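Local coordinates for magnetosome protein MamA (Magnetospirillum gryphiswaldense, PDB 3AS8), which probably serves as a tetratricopeptide-repeat scaffold at the magnetosome, recognising copies of itself and other proteins to build larger complexes, at residues N111-L116 with I130-I135. Sequence-based numbering, arbitrary orientation.
Sequences NVRFRL and IDSFKI. With SO4 (sulfate ion), chain C.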
loop_
_atom_site.group_PDB
_atom_site.type_symbol
_atom_site.label_atom_id
_atom_site.label_comp_id
_atom_site.label_asym_id
_atom_site.label_seq_id
_atom_site.Cartn_x
_atom_site.Cartn_y
_atom_site.Cartn_z
ATOM N N ASN A 111 4.219 6.924 -0.706
ATOM C CA ASN A 111 3.536 5.875 -1.417
ATOM C C ASN A 111 2.095 5.758 -0.992
ATOM O O ASN A 111 1.237 5.607 -1.821
ATOM C CB ASN A 111 4.241 4.501 -1.334
ATOM C CG ASN A 111 3.733 3.530 -2.372
ATOM O OD1 ASN A 111 3.582 3.896 -3.536
ATOM N ND2 ASN A 111 3.372 2.319 -1.947
ATOM N N VAL A 112 1.834 5.724 0.289
ATOM C CA VAL A 112 0.452 5.620 0.777
ATOM C C VAL A 112 -0.422 6.752 0.227
ATOM O O VAL A 112 -1.510 6.521 -0.345
ATOM C CB VAL A 112 0.382 5.537 2.322
ATOM C CG1 VAL A 112 -1.082 5.869 2.848
ATOM C CG2 VAL A 112 0.784 4.145 2.859
ATOM N N ARG A 113 0.080 7.988 0.235
ATOM C CA ARG A 113 -0.734 9.113 -0.210
ATOM C C ARG A 113 -0.903 9.038 -1.722
ATOM O O ARG A 113 -1.962 9.331 -2.235
ATOM C CB ARG A 113 -0.024 10.450 0.144
ATOM C CG ARG A 113 -0.713 11.696 -0.320
ATOM C CD ARG A 113 -2.120 11.828 0.156
ATOM N NE ARG A 113 -2.209 12.181 1.565
ATOM C CZ ARG A 113 -3.343 12.462 2.210
ATOM N NH1 ARG A 113 -3.291 12.828 3.465
ATOM N NH2 ARG A 113 -4.511 12.471 1.615
ATOM N N PHE A 114 0.163 8.673 -2.440
ATOM C CA PHE A 114 0.106 8.474 -3.900
ATOM C C PHE A 114 -0.923 7.426 -4.329
ATOM O O PHE A 114 -1.776 7.742 -5.105
ATOM C CB PHE A 114 1.438 8.156 -4.457
ATOM C CG PHE A 114 1.427 7.992 -5.948
ATOM C CD1 PHE A 114 1.241 9.091 -6.796
ATOM C CD2 PHE A 114 1.497 6.739 -6.517
ATOM C CE1 PHE A 114 1.186 8.931 -8.119
ATOM C CE2 PHE A 114 1.489 6.578 -7.817
ATOM C CZ PHE A 114 1.312 7.639 -8.655
ATOM N N ARG A 115 -0.907 6.246 -3.691
ATOM C CA ARG A 115 -1.839 5.181 -4.014
ATOM C C ARG A 115 -3.260 5.518 -3.627
ATOM O O ARG A 115 -4.198 5.114 -4.310
ATOM C CB ARG A 115 -1.366 3.829 -3.399
ATOM C CG ARG A 115 0.083 3.431 -3.836
ATOM C CD ARG A 115 0.193 3.158 -5.266
ATOM N NE ARG A 115 1.592 2.992 -5.595
ATOM C CZ ARG A 115 2.093 2.866 -6.812
ATOM N NH1 ARG A 115 3.413 2.781 -6.956
ATOM N NH2 ARG A 115 1.289 2.822 -7.886
ATOM N N LEU A 116 -3.433 6.290 -2.563
ATOM C CA LEU A 116 -4.719 6.814 -2.213
ATOM C C LEU A 116 -5.277 7.708 -3.333
ATOM O O LEU A 116 -6.438 7.609 -3.741
ATOM C CB LEU A 116 -4.632 7.616 -0.936
ATOM C CG LEU A 116 -5.916 8.375 -0.519
ATOM C CD1 LEU A 116 -7.106 7.430 -0.426
ATOM C CD2 LEU A 116 -5.691 9.174 0.825
ATOM N N ILE A 130 -6.935 14.673 -6.721
ATOM C CA ILE A 130 -6.030 15.785 -6.944
ATOM C C ILE A 130 -5.551 16.359 -5.619
ATOM O O ILE A 130 -4.381 16.686 -5.501
ATOM C CB ILE A 130 -6.656 16.820 -7.819
ATOM C CG1 ILE A 130 -6.658 16.324 -9.237
ATOM C CG2 ILE A 130 -5.868 18.228 -7.795
ATOM C CD1 ILE A 130 -7.446 17.144 -10.147
ATOM N N ASP A 131 -6.446 16.514 -4.676
ATOM C CA ASP A 131 -6.115 16.885 -3.299
ATOM C C ASP A 131 -5.000 15.971 -2.762
ATOM O O ASP A 131 -3.972 16.431 -2.250
ATOM C CB ASP A 131 -7.368 16.769 -2.403
ATOM C CG ASP A 131 -8.409 17.909 -2.619
ATOM O OD1 ASP A 131 -9.464 17.793 -1.997
ATOM O OD2 ASP A 131 -8.189 18.896 -3.376
ATOM N N SER A 132 -5.175 14.664 -2.902
ATOM C CA SER A 132 -4.180 13.706 -2.398
ATOM C C SER A 132 -2.859 13.779 -3.175
ATOM O O SER A 132 -1.774 13.840 -2.566
ATOM C CB SER A 132 -4.783 12.262 -2.396
ATOM O OG SER A 132 -5.468 12.071 -1.165
ATOM N N PHE A 133 -2.926 13.846 -4.501
ATOM C CA PHE A 133 -1.746 14.065 -5.336
ATOM C C PHE A 133 -0.974 15.342 -4.986
ATOM O O PHE A 133 0.240 15.334 -4.904
ATOM C CB PHE A 133 -2.047 14.056 -6.850
ATOM C CG PHE A 133 -2.551 12.746 -7.402
ATOM C CD1 PHE A 133 -1.933 11.538 -7.084
ATOM C CD2 PHE A 133 -3.649 12.712 -8.285
ATOM C CE1 PHE A 133 -2.385 10.330 -7.635
ATOM C CE2 PHE A 133 -4.101 11.497 -8.817
ATOM C CZ PHE A 133 -3.470 10.299 -8.480
ATOM N N LYS A 134 -1.676 16.427 -4.678
ATOM C CA LYS A 134 -0.994 17.598 -4.204
ATOM C C LYS A 134 -0.278 17.515 -2.843
ATOM O O LYS A 134 0.778 18.101 -2.682
ATOM C CB LYS A 134 -1.929 18.766 -4.260
ATOM C CG LYS A 134 -2.182 19.134 -5.736
ATOM C CD LYS A 134 -2.980 20.448 -5.874
ATOM C CE LYS A 134 -3.232 20.754 -7.369
ATOM N NZ LYS A 134 -4.036 21.973 -7.466
ATOM N N ILE A 135 -0.807 16.719 -1.941
ATOM C CA ILE A 135 -0.156 16.410 -0.696
ATOM C C ILE A 135 1.059 15.540 -0.926
ATOM O O ILE A 135 2.103 15.770 -0.343
ATOM C CB ILE A 135 -1.154 15.770 0.288
ATOM C CG1 ILE A 135 -2.279 16.761 0.607
ATOM C CG2 ILE A 135 -0.454 15.371 1.593
ATOM C CD1 ILE A 135 -3.505 16.152 1.343
HETATM S S SO4 C . 3.839 1.468 -10.373
HETATM O O1 SO4 C . 3.345 0.377 -9.523
HETATM O O2 SO4 C . 5.119 1.974 -9.857
HETATM O O3 SO4 C . 4.042 0.966 -11.733
HETATM O O4 SO4 C . 2.856 2.549 -10.464
#
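With CG trans to the backbone N (chi1 177°) and two further bends at chi2 and chi3, the R113 side chain curls over helix 126-139 and brings its guanidinium to S132 and I135. NH2 donates to S132 OG at 3.0 Å, an N-H...O angle of 157°, with the hydroxyl oxygen in the guanidinium plane. I135 CD1 lies over the centre of one face of that group, 3.8 Å from CZ, while I135 CG2 sits 3.6 Å from NE. On the way, R113 CG passes 3.3 Å from S132 O. L116 CD2 also borders S132 OG, at 3.5 Å, giving this buried hydroxyl an apolar neighbour beside its arginine donor. A leucine at R113 would probably leave S132 OG without this donor and I135 CD1 without the flat group beneath it. Farther along the interface, F114 and F133 meet obliquely, planes 48° apart, their CE1 atoms 3.9 Å from each other. R115 has its CB directed away from helix 126-139: its NE bonds N111 OD1, its NH2 O4 of a sulfate, probably from the crystallisation liquor, at 3.0 Å, and F114 CE2 lies over its guanidinium face. The axes of segments 111-116 and 130-135 come within 8.2 Å in an antiparallel helical hairpin of the tetratricopeptide-repeat region. F133 continues onto A149, I150 and S153 of helix 144-156, whereas V112, R113 and L116 pack on helix 92-105.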